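Type II restriction enzyme BsoBI (Geobacillus stearothermophilus, PDB 1DC1) cuts double-stranded DNA as a homodimeric type II restriction endonuclease, recognising the degenerate sequence 5'-CYCGRG-3' and cleaving after its first cytosine. Local coordinates at residues K60-L65 and E109-L114; T168-K173 and H195-Y200; S274-F279 and C317-N322. All coordinates share one frame; numbering follows the deposited sequence.

In the fold
Contact 1 lies in the helical part of the chain, about 37 Å from its centre, whereas contacts 2 and 3 lie at the mixed sheet, on the opposite side of that centre, their own centres about 17 Å apart. These two share the sheet: contact 2 links its edge strand 170-172 to the inner strand 194-199, and contact 3 lays helix 310-321 on strand 276-281. Three of the four residues that meet in contact 1 are buried and all are aliphatic or phenylalanine; contacts 2 and 3 are only partly buried, and in each the six-membered ring of a tryptophan does most of the touching, against threonine and methionine in one, isoleucine and a lysine chain in the other.

Contact 1 of 3, residues K60-L65 and E109-L114; sequences KDLLYL and EFIDEL
Leu-62 pushes its forked end between Phe-110 and Leu-114, residues one turn apart on the helix that begins just after Glu-109. The two leucines meet tip to tip, Leu-62 CD1 lying 4.0 Å from Leu-114 CD2. Against Phe-110 the approach is different: the two side chains run past each other in opposite directions, and CD1 of Leu-62 settles at the ring edge, close to the ring plane, 3.8 Å from Phe-110 CE2. The CG of Leu-62 sits almost as near to that same CE2, so the branch point as well as a methyl rests on the rim. Phe-110 reaches this place with its CG between the backbone N and the carbonyl carbon (chi1 89°), which swings the ring toward the loop. The second methyl of Leu-62, CD2, makes a looser contact with Ile-111, 4.3 Å from its CD1, while CG1 of Ile-111 covers part of one face of the Phe-110 ring. No hydrogen bond crosses the contact, and its hold is wholly apolar. Leu-103 of helix 88-103 and Ala-53 of helix 21-53 also touch Leu-62, and Leu-72 and Ala-75 of helix 69-75 pack on Leu-114. The contact thus joins the loop between helices 21-53 and 69-75 to the first turn of the long helix 110-152, where Glu-113 forms a salt bridge to Arg-47 of the second subunit.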
loop_
_atom_site.group_PDB
_atom_site.type_symbol
_atom_site.label_atom_id
_atom_site.label_comp_id
_atom_site.label_asym_id
_atom_site.label_seq_id
_atom_site.Cartn_x
_atom_site.Cartn_y
_atom_site.Cartn_z
ATOM N N LYS D 60 -8.060 4.431 -36.021
ATOM C CA LYS D 60 -9.325 5.141 -35.836
ATOM C C LYS D 60 -10.494 4.234 -35.968
ATOM O O LYS D 60 -11.555 4.495 -35.418
ATOM C CB LYS D 60 -9.456 6.301 -36.813
ATOM C CG LYS D 60 -8.751 7.519 -36.282
ATOM C CD LYS D 60 -8.845 8.688 -37.241
ATOM C CE LYS D 60 -7.500 9.415 -37.418
ATOM N NZ LYS D 60 -6.872 9.239 -38.801
ATOM N N ASP D 61 -10.300 3.135 -36.683
ATOM C CA ASP D 61 -11.385 2.184 -36.859
ATOM C C ASP D 61 -11.755 1.502 -35.542
ATOM O O ASP D 61 -12.885 1.035 -35.383
ATOM C CB ASP D 61 -11.000 1.125 -37.902
ATOM C CG ASP D 61 -11.097 1.631 -39.346
ATOM O OD1 ASP D 61 -11.811 2.636 -39.598
ATOM O OD2 ASP D 61 -10.447 0.998 -40.215
ATOM N N LEU D 62 -10.810 1.463 -34.603
ATOM C CA LEU D 62 -11.031 0.823 -33.292
ATOM C C LEU D 62 -12.173 1.517 -32.531
ATOM O O LEU D 62 -12.839 0.889 -31.699
ATOM C CB LEU D 62 -9.703 0.819 -32.460
ATOM C CG LEU D 62 -8.452 0.100 -33.056
ATOM C CD1 LEU D 62 -7.173 0.483 -32.338
ATOM C CD2 LEU D 62 -8.668 -1.408 -32.985
ATOM N N LEU D 63 -12.396 2.793 -32.845
ATOM C CA LEU D 63 -13.453 3.566 -32.207
ATOM C C LEU D 63 -14.853 3.040 -32.527
ATOM O O LEU D 63 -15.827 3.366 -31.847
ATOM C CB LEU D 63 -13.355 5.002 -32.660
ATOM C CG LEU D 63 -12.075 5.649 -32.176
ATOM C CD1 LEU D 63 -11.873 7.050 -32.773
ATOM C CD2 LEU D 63 -12.193 5.704 -30.666
ATOM N N TYR D 64 -14.962 2.240 -33.576
ATOM C CA TYR D 64 -16.268 1.709 -33.963
ATOM C C TYR D 64 -16.586 0.303 -33.481
ATOM O O TYR D 64 -17.690 -0.193 -33.685
ATOM C CB TYR D 64 -16.436 1.786 -35.474
ATOM C CG TYR D 64 -16.130 3.157 -35.969
ATOM C CD1 TYR D 64 -16.719 4.264 -35.367
ATOM C CD2 TYR D 64 -15.185 3.356 -36.964
ATOM C CE1 TYR D 64 -16.365 5.533 -35.729
ATOM C CE2 TYR D 64 -14.818 4.608 -37.344
ATOM C CZ TYR D 64 -15.403 5.707 -36.721
ATOM O OH TYR D 64 -14.995 6.985 -37.055
ATOM N N LEU D 65 -15.623 -0.343 -32.847
ATOM C CA LEU D 65 -15.849 -1.667 -32.290
ATOM C C LEU D 65 -16.303 -1.433 -30.834
ATOM O O LEU D 65 -15.492 -1.364 -29.902
ATOM C CB LEU D 65 -14.560 -2.471 -32.372
ATOM C CG LEU D 65 -13.913 -2.510 -33.775
ATOM C CD1 LEU D 65 -12.556 -3.195 -33.754
ATOM C CD2 LEU D 65 -14.844 -3.244 -34.684
ATOM N N GLU D 109 2.258 -1.839 -36.733
ATOM C CA GLU D 109 2.238 -2.611 -35.489
ATOM C C GLU D 109 1.232 -2.086 -34.482
ATOM O O GLU D 109 1.356 -2.346 -33.292
ATOM C CB GLU D 109 3.619 -2.585 -34.853
ATOM C CG GLU D 109 4.725 -2.820 -35.836
ATOM C CD GLU D 109 4.532 -4.109 -36.586
ATOM O OE1 GLU D 109 4.392 -5.140 -35.905
ATOM O OE2 GLU D 109 4.511 -4.092 -37.842
ATOM N N PHE D 110 0.229 -1.358 -34.951
ATOM C CA PHE D 110 -0.768 -0.789 -34.040
ATOM C C PHE D 110 -1.617 -1.787 -33.189
ATOM O O PHE D 110 -1.984 -1.448 -32.041
ATOM C CB PHE D 110 -1.694 0.212 -34.787
ATOM C CG PHE D 110 -2.937 -0.396 -35.439
ATOM C CD1 PHE D 110 -2.930 -0.764 -36.782
ATOM C CD2 PHE D 110 -4.139 -0.483 -34.749
ATOM C CE1 PHE D 110 -4.094 -1.198 -37.410
ATOM C CE2 PHE D 110 -5.299 -0.914 -35.371
ATOM C CZ PHE D 110 -5.279 -1.273 -36.703
ATOM N N ILE D 111 -1.913 -2.993 -33.705
ATOM C CA ILE D 111 -2.710 -3.946 -32.913
ATOM C C ILE D 111 -1.867 -4.417 -31.732
ATOM O O ILE D 111 -2.311 -4.339 -30.595
ATOM C CB ILE D 111 -3.204 -5.207 -33.741
ATOM C CG1 ILE D 111 -4.223 -4.791 -34.832
ATOM C CG2 ILE D 111 -3.844 -6.244 -32.782
ATOM C CD1 ILE D 111 -5.481 -4.059 -34.290
ATOM N N ASP D 112 -0.640 -4.861 -31.971
ATOM C CA ASP D 112 0.149 -5.294 -30.824
ATOM C C ASP D 112 0.462 -4.107 -29.917
ATOM O O ASP D 112 0.592 -4.302 -28.727
ATOM C CB ASP D 112 1.433 -5.999 -31.247
ATOM C CG ASP D 112 1.234 -7.481 -31.565
ATOM O OD1 ASP D 112 0.134 -8.061 -31.394
ATOM O OD2 ASP D 112 2.218 -8.067 -32.005
ATOM N N GLU D 113 0.608 -2.893 -30.463
ATOM C CA GLU D 113 0.828 -1.716 -29.614
ATOM C C GLU D 113 -0.347 -1.677 -28.592
ATOM O O GLU D 113 -0.142 -1.495 -27.386
ATOM C CB GLU D 113 0.841 -0.410 -30.441
ATOM C CG GLU D 113 1.157 0.847 -29.597
ATOM C CD GLU D 113 2.594 0.867 -29.029
ATOM O OE1 GLU D 113 3.463 0.159 -29.581
ATOM O OE2 GLU D 113 2.881 1.596 -28.034
ATOM N N LEU D 114 -1.569 -1.853 -29.076
ATOM C CA LEU D 114 -2.755 -1.837 -28.221
ATOM C C LEU D 114 -2.747 -2.960 -27.188
ATOM O O LEU D 114 -2.985 -2.733 -25.983
ATOM C CB LEU D 114 -4.008 -1.995 -29.080
ATOM C CG LEU D 114 -5.345 -2.142 -28.341
ATOM C CD1 LEU D 114 -5.546 -1.017 -27.293
ATOM C CD2 LEU D 114 -6.461 -2.113 -29.410
#

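Contact 2 of 3, residues T168-K173 and H195-Y200; sequences TNWMDK and HRTLMY
Trp-170 has the most surface buried here, and its indole reaches the strand of Thr-197 and Met-199 with the far edge of the six-membered ring. CH2 of Trp-170 comes within 3.4 Å of Thr-197 CG2, and CZ2 is almost as close to that methyl, which meets the ring obliquely. Thr-197 presents the methyl because its CG2 stands anti to the backbone N; the hydroxyl, on the other branch, bonds to the carbonyl O of Cys-218 and to Ser-188. Met-199 does not set out toward the indole, but a chain bent at chi2 (-86°) and chi3 (-57°) brings its sulfur to the edge. There SD lies 3.7 Å from Trp-170 CZ2 and 4.9 Å from the centroid of the six-membered ring, 74° off the ring normal, an edge-on Met-aromatic contact. An alanine in place of Trp-170 is likely to leave the Thr-197 methyl and the Met-199 sulfur without their aromatic partner, opening a gap beneath edge strand 170-172. The strand axes pass 12.0 Å apart, so the indole bridges backbones that are not paired with each other. Between strands 170-172 and 194-199 in the sheet order run 157-161 and 184-191; Leu-160 of the first touches both Trp-170 and Met-199, and Ser-188 of the second touches the indole, so the ring reaches across two intervening strands.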
loop_
_atom_site.group_PDB
_atom_site.type_symbol
_atom_site.label_atom_id
_atom_site.label_comp_id
_atom_site.label_asym_id
_atom_site.label_seq_id
_atom_site.Cartn_x
_atom_site.Cartn_y
_atom_site.Cartn_z
ATOM N N THR D 168 -27.153 -14.193 7.614
ATOM C CA THR D 168 -27.991 -14.491 8.753
ATOM C C THR D 168 -28.140 -15.991 8.973
ATOM O O THR D 168 -28.396 -16.431 10.091
ATOM C CB THR D 168 -29.402 -13.880 8.540
ATOM O OG1 THR D 168 -30.087 -13.826 9.800
ATOM C CG2 THR D 168 -30.225 -14.723 7.498
ATOM N N ASN D 169 -27.974 -16.780 7.917
ATOM C CA ASN D 169 -28.178 -18.222 8.052
ATOM C C ASN D 169 -27.023 -19.010 8.664
ATOM O O ASN D 169 -26.156 -19.510 7.953
ATOM C CB ASN D 169 -28.560 -18.822 6.699
ATOM C CG ASN D 169 -29.013 -20.285 6.809
ATOM O OD1 ASN D 169 -29.741 -20.677 7.735
ATOM N ND2 ASN D 169 -28.584 -21.096 5.846
ATOM N N TRP D 170 -27.020 -19.117 9.993
ATOM C CA TRP D 170 -25.967 -19.854 10.680
ATOM C C TRP D 170 -26.187 -21.359 10.560
ATOM O O TRP D 170 -27.140 -21.911 11.111
ATOM C CB TRP D 170 -25.904 -19.433 12.137
ATOM C CG TRP D 170 -25.264 -18.092 12.288
ATOM C CD1 TRP D 170 -25.897 -16.865 12.276
ATOM C CD2 TRP D 170 -23.862 -17.823 12.506
ATOM N NE1 TRP D 170 -24.982 -15.858 12.479
ATOM C CE2 TRP D 170 -23.724 -16.407 12.625
ATOM C CE3 TRP D 170 -22.706 -18.635 12.615
ATOM C CZ2 TRP D 170 -22.460 -15.780 12.853
ATOM C CZ3 TRP D 170 -21.435 -18.001 12.842
ATOM C CH2 TRP D 170 -21.339 -16.588 12.955
ATOM N N MET D 171 -25.292 -22.016 9.837
ATOM C CA MET D 171 -25.429 -23.449 9.631
ATOM C C MET D 171 -24.573 -24.273 10.554
ATOM O O MET D 171 -23.529 -23.833 11.027
ATOM C CB MET D 171 -25.102 -23.843 8.172
ATOM C CG MET D 171 -25.686 -22.898 7.127
ATOM S SD MET D 171 -24.957 -23.091 5.513
ATOM C CE MET D 171 -25.215 -24.734 5.246
ATOM N N ASP D 172 -25.037 -25.497 10.801
ATOM C CA ASP D 172 -24.262 -26.401 11.627
ATOM C C ASP D 172 -23.064 -26.933 10.842
ATOM O O ASP D 172 -23.107 -27.107 9.605
ATOM C CB ASP D 172 -25.101 -27.565 12.134
ATOM C CG ASP D 172 -26.050 -27.162 13.238
ATOM O OD1 ASP D 172 -25.644 -26.565 14.269
ATOM O OD2 ASP D 172 -27.233 -27.473 13.048
ATOM N N LYS D 173 -21.984 -27.140 11.575
ATOM C CA LYS D 173 -20.768 -27.652 11.002
ATOM C C LYS D 173 -21.093 -28.959 10.272
ATOM O O LYS D 173 -21.867 -29.769 10.776
ATOM C CB LYS D 173 -19.787 -27.919 12.141
ATOM C CG LYS D 173 -18.690 -28.883 11.864
ATOM C CD LYS D 173 -18.371 -29.628 13.118
ATOM C CE LYS D 173 -17.239 -30.570 12.838
ATOM N NZ LYS D 173 -17.654 -31.774 12.096
ATOM N N HIS D 195 -21.799 -18.396 25.044
ATOM C CA HIS D 195 -21.933 -18.392 23.580
ATOM C C HIS D 195 -20.960 -17.389 22.992
ATOM O O HIS D 195 -20.872 -16.258 23.452
ATOM C CB HIS D 195 -23.338 -18.000 23.152
ATOM C CG HIS D 195 -24.381 -18.897 23.707
ATOM N ND1 HIS D 195 -24.647 -20.135 23.169
ATOM C CD2 HIS D 195 -25.135 -18.793 24.829
ATOM C CE1 HIS D 195 -25.521 -20.759 23.939
ATOM N NE2 HIS D 195 -25.832 -19.966 24.952
ATOM N N ARG D 196 -20.261 -17.794 21.950
ATOM C CA ARG D 196 -19.263 -16.945 21.348
ATOM C C ARG D 196 -19.446 -16.914 19.847
ATOM O O ARG D 196 -19.621 -17.962 19.243
ATOM C CB ARG D 196 -17.851 -17.482 21.700
ATOM C CG ARG D 196 -17.604 -17.712 23.199
ATOM C CD ARG D 196 -17.407 -16.373 23.867
ATOM N NE ARG D 196 -17.072 -16.347 25.298
ATOM C CZ ARG D 196 -17.885 -15.835 26.223
ATOM N NH1 ARG D 196 -19.054 -15.344 25.851
ATOM N NH2 ARG D 196 -17.494 -15.702 27.483
ATOM N N THR D 197 -19.403 -15.718 19.248
ATOM C CA THR D 197 -19.538 -15.569 17.795
ATOM C C THR D 197 -18.385 -14.709 17.209
ATOM O O THR D 197 -18.205 -13.505 17.537
ATOM C CB THR D 197 -20.927 -14.946 17.438
ATOM O OG1 THR D 197 -21.965 -15.758 17.995
ATOM C CG2 THR D 197 -21.139 -14.846 15.914
ATOM N N LEU D 198 -17.592 -15.353 16.359
ATOM C CA LEU D 198 -16.490 -14.683 15.688
ATOM C C LEU D 198 -16.947 -14.260 14.275
ATOM O O LEU D 198 -17.560 -15.036 13.521
ATOM C CB LEU D 198 -15.275 -15.617 15.593
ATOM C CG LEU D 198 -14.090 -15.092 14.758
ATOM C CD1 LEU D 198 -13.084 -14.511 15.694
ATOM C CD2 LEU D 198 -13.460 -16.234 13.949
ATOM N N MET D 199 -16.675 -13.011 13.923
ATOM C CA MET D 199 -17.025 -12.523 12.598
ATOM C C MET D 199 -15.814 -11.793 12.034
ATOM O O MET D 199 -15.063 -11.194 12.776
ATOM C CB MET D 199 -18.163 -11.510 12.671
ATOM C CG MET D 199 -19.479 -12.055 13.178
ATOM S SD MET D 199 -20.487 -12.802 11.934
ATOM C CE MET D 199 -20.733 -11.523 10.676
ATOM N N TYR D 200 -15.653 -11.838 10.723
ATOM C CA TYR D 200 -14.560 -11.131 10.081
ATOM C C TYR D 200 -15.043 -9.871 9.345
ATOM O O TYR D 200 -16.158 -9.831 8.829
ATOM C CB TYR D 200 -13.888 -12.060 9.083
ATOM C CG TYR D 200 -13.153 -13.204 9.733
ATOM C CD1 TYR D 200 -11.898 -12.997 10.311
ATOM C CD2 TYR D 200 -13.665 -14.514 9.698
ATOM C CE1 TYR D 200 -11.154 -14.050 10.819
ATOM C CE2 TYR D 200 -12.921 -15.583 10.209
ATOM C CZ TYR D 200 -11.656 -15.324 10.759
ATOM O OH TYR D 200 -10.826 -16.340 11.186
#

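Contact 3 of 3, residues S274-F279 and C317-N322; sequences SPKTIF and CRWIIN
Helix 310-321, at the C-terminal end of the chain, packs on strand 276-281 of the mixed sheet in the PDDEXK nuclease domain, the short segments running nearly antiparallel at 159° with axes 12.2 Å apart. Trp-319 fills much of that space, its CG anti to the backbone N (chi1 168°) and its benzo edge directed at the strand. Two side chains from the same side of the strand receive it. CG2 of Ile-278 lies at the ring edge, near the plane, 3.7 Å from Trp-319 CZ3, the two side chains sliding past one another. Lys-276 comes obliquely with its aliphatic chain, extended as far as CE, and sets CD 3.5 Å from Trp-319 CZ2. Beside this, Ile-278 CD1 meets CD1 of Ile-320 at 3.9 Å, the two isoleucines crossing at about a right angle. The contact is therefore apolar although a lysine takes part. Leu-237 of the adjoining strand 235-242 and Asn-303 of strand 303-306 touch both Ile-278 and Trp-319. Strand 235-242 carries Glu-240, a predicted magnesium ligand whose side chain is about 7 Å from that of Ile-278. A helix laid on a strand parallel to one carrying predicted magnesium ligands fits the alpha/beta layering typical of the PDDEXK nuclease core.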
loop_
_atom_site.group_PDB
_atom_site.type_symbol
_atom_site.label_atom_id
_atom_site.label_comp_id
_atom_site.label_asym_id
_atom_site.label_seq_id
_atom_site.Cartn_x
_atom_site.Cartn_y
_atom_site.Cartn_z
ATOM N N SER D 274 -13.489 -2.280 28.075
ATOM C CA SER D 274 -12.123 -2.674 27.767
ATOM C C SER D 274 -12.088 -4.010 26.970
ATOM O O SER D 274 -11.604 -5.013 27.507
ATOM C CB SER D 274 -11.272 -2.860 29.041
ATOM O OG SER D 274 -11.129 -1.677 29.770
ATOM N N PRO D 275 -12.598 -4.056 25.702
ATOM C CA PRO D 275 -12.544 -5.334 24.958
ATOM C C PRO D 275 -11.067 -5.775 24.813
ATOM O O PRO D 275 -10.127 -4.935 24.895
ATOM C CB PRO D 275 -13.149 -4.989 23.599
ATOM C CG PRO D 275 -12.973 -3.500 23.457
ATOM C CD PRO D 275 -13.187 -2.982 24.884
ATOM N N LYS D 276 -10.832 -7.071 24.639
ATOM C CA LYS D 276 -9.454 -7.544 24.437
ATOM C C LYS D 276 -9.049 -7.118 23.028
ATOM O O LYS D 276 -9.910 -6.926 22.175
ATOM C CB LYS D 276 -9.364 -9.081 24.514
ATOM C CG LYS D 276 -9.669 -9.663 25.889
ATOM C CD LYS D 276 -9.710 -11.174 25.777
ATOM C CE LYS D 276 -10.021 -11.833 27.091
ATOM N NZ LYS D 276 -10.445 -10.859 28.132
ATOM N N THR D 277 -7.755 -6.952 22.792
ATOM C CA THR D 277 -7.295 -6.579 21.452
ATOM C C THR D 277 -6.141 -7.486 21.052
ATOM O O THR D 277 -5.341 -7.903 21.887
ATOM C CB THR D 277 -6.819 -5.095 21.339
ATOM O OG1 THR D 277 -5.787 -4.870 22.287
ATOM C CG2 THR D 277 -8.011 -4.098 21.542
ATOM N N ILE D 278 -6.075 -7.838 19.772
ATOM C CA ILE D 278 -4.990 -8.705 19.308
ATOM C C ILE D 278 -4.458 -8.229 17.947
ATOM O O ILE D 278 -5.136 -7.522 17.205
ATOM C CB ILE D 278 -5.420 -10.263 19.195
ATOM C CG1 ILE D 278 -6.433 -10.479 18.050
ATOM C CG2 ILE D 278 -5.961 -10.786 20.520
ATOM C CD1 ILE D 278 -6.825 -11.957 17.845
ATOM N N PHE D 279 -3.216 -8.612 17.672
ATOM C CA PHE D 279 -2.560 -8.346 16.404
ATOM C C PHE D 279 -1.918 -9.650 15.945
ATOM O O PHE D 279 -1.132 -10.253 16.682
ATOM C CB PHE D 279 -1.462 -7.302 16.509
ATOM C CG PHE D 279 -0.775 -7.070 15.201
ATOM C CD1 PHE D 279 -1.364 -6.250 14.232
ATOM C CD2 PHE D 279 0.409 -7.740 14.882
ATOM C CE1 PHE D 279 -0.792 -6.105 12.958
ATOM C CE2 PHE D 279 1.000 -7.593 13.588
ATOM C CZ PHE D 279 0.390 -6.780 12.642
ATOM N N CYS D 317 -5.408 -19.347 19.094
ATOM C CA CYS D 317 -6.751 -19.851 18.752
ATOM C C CYS D 317 -7.404 -20.626 19.904
ATOM O O CYS D 317 -8.591 -20.498 20.161
ATOM C CB CYS D 317 -6.674 -20.737 17.500
ATOM S SG CYS D 317 -6.495 -19.736 16.026
ATOM N N ARG D 318 -6.629 -21.441 20.599
ATOM C CA ARG D 318 -7.165 -22.173 21.738
ATOM C C ARG D 318 -7.573 -21.151 22.810
ATOM O O ARG D 318 -8.624 -21.273 23.430
ATOM C CB ARG D 318 -6.104 -23.163 22.207
ATOM C CG ARG D 318 -6.295 -23.698 23.583
ATOM C CD ARG D 318 -5.388 -24.904 23.823
ATOM N NE ARG D 318 -5.996 -25.815 24.798
ATOM C CZ ARG D 318 -5.416 -26.240 25.921
ATOM N NH1 ARG D 318 -4.184 -25.846 26.246
ATOM N NH2 ARG D 318 -6.077 -27.080 26.717
ATOM N N TRP D 319 -6.757 -20.120 22.990
ATOM C CA TRP D 319 -7.071 -19.077 23.930
ATOM C C TRP D 319 -8.365 -18.340 23.501
ATOM O O TRP D 319 -9.229 -18.054 24.349
ATOM C CB TRP D 319 -5.902 -18.102 23.989
ATOM C CG TRP D 319 -6.238 -16.817 24.711
ATOM C CD1 TRP D 319 -6.366 -16.636 26.062
ATOM C CD2 TRP D 319 -6.490 -15.545 24.114
ATOM N NE1 TRP D 319 -6.678 -15.340 26.344
ATOM C CE2 TRP D 319 -6.758 -14.639 25.168
ATOM C CE3 TRP D 319 -6.516 -15.078 22.789
ATOM C CZ2 TRP D 319 -7.047 -13.294 24.942
ATOM C CZ3 TRP D 319 -6.805 -13.737 22.564
ATOM C CH2 TRP D 319 -7.065 -12.863 23.633
ATOM N N ILE D 320 -8.495 -18.030 22.198
ATOM C CA ILE D 320 -9.666 -17.309 21.707
ATOM C C ILE D 320 -10.961 -18.049 21.978
ATOM O O ILE D 320 -11.956 -17.458 22.384
ATOM C CB ILE D 320 -9.562 -17.037 20.185
ATOM C CG1 ILE D 320 -8.893 -15.685 19.987
ATOM C CG2 ILE D 320 -10.971 -16.993 19.518
ATOM C CD1 ILE D 320 -8.469 -15.434 18.569
ATOM N N ILE D 321 -10.925 -19.351 21.744
ATOM C CA ILE D 321 -12.076 -20.209 21.920
ATOM C C ILE D 321 -12.526 -20.275 23.391
ATOM O O ILE D 321 -13.710 -20.494 23.692
ATOM C CB ILE D 321 -11.743 -21.645 21.347
ATOM C CG1 ILE D 321 -11.875 -21.642 19.821
ATOM C CG2 ILE D 321 -12.661 -22.675 21.910
ATOM C CD1 ILE D 321 -10.837 -22.439 19.211
ATOM N N ASN D 322 -11.580 -20.059 24.297
ATOM C CA ASN D 322 -11.877 -20.125 25.722
ATOM C C ASN D 322 -12.129 -18.801 26.393
ATOM O O ASN D 322 -12.360 -18.786 27.580
ATOM C CB ASN D 322 -10.754 -20.872 26.448
ATOM C CG ASN D 322 -10.830 -22.382 26.233
ATOM O OD1 ASN D 322 -11.719 -23.050 26.788
ATOM N ND2 ASN D 322 -9.912 -22.929 25.418
#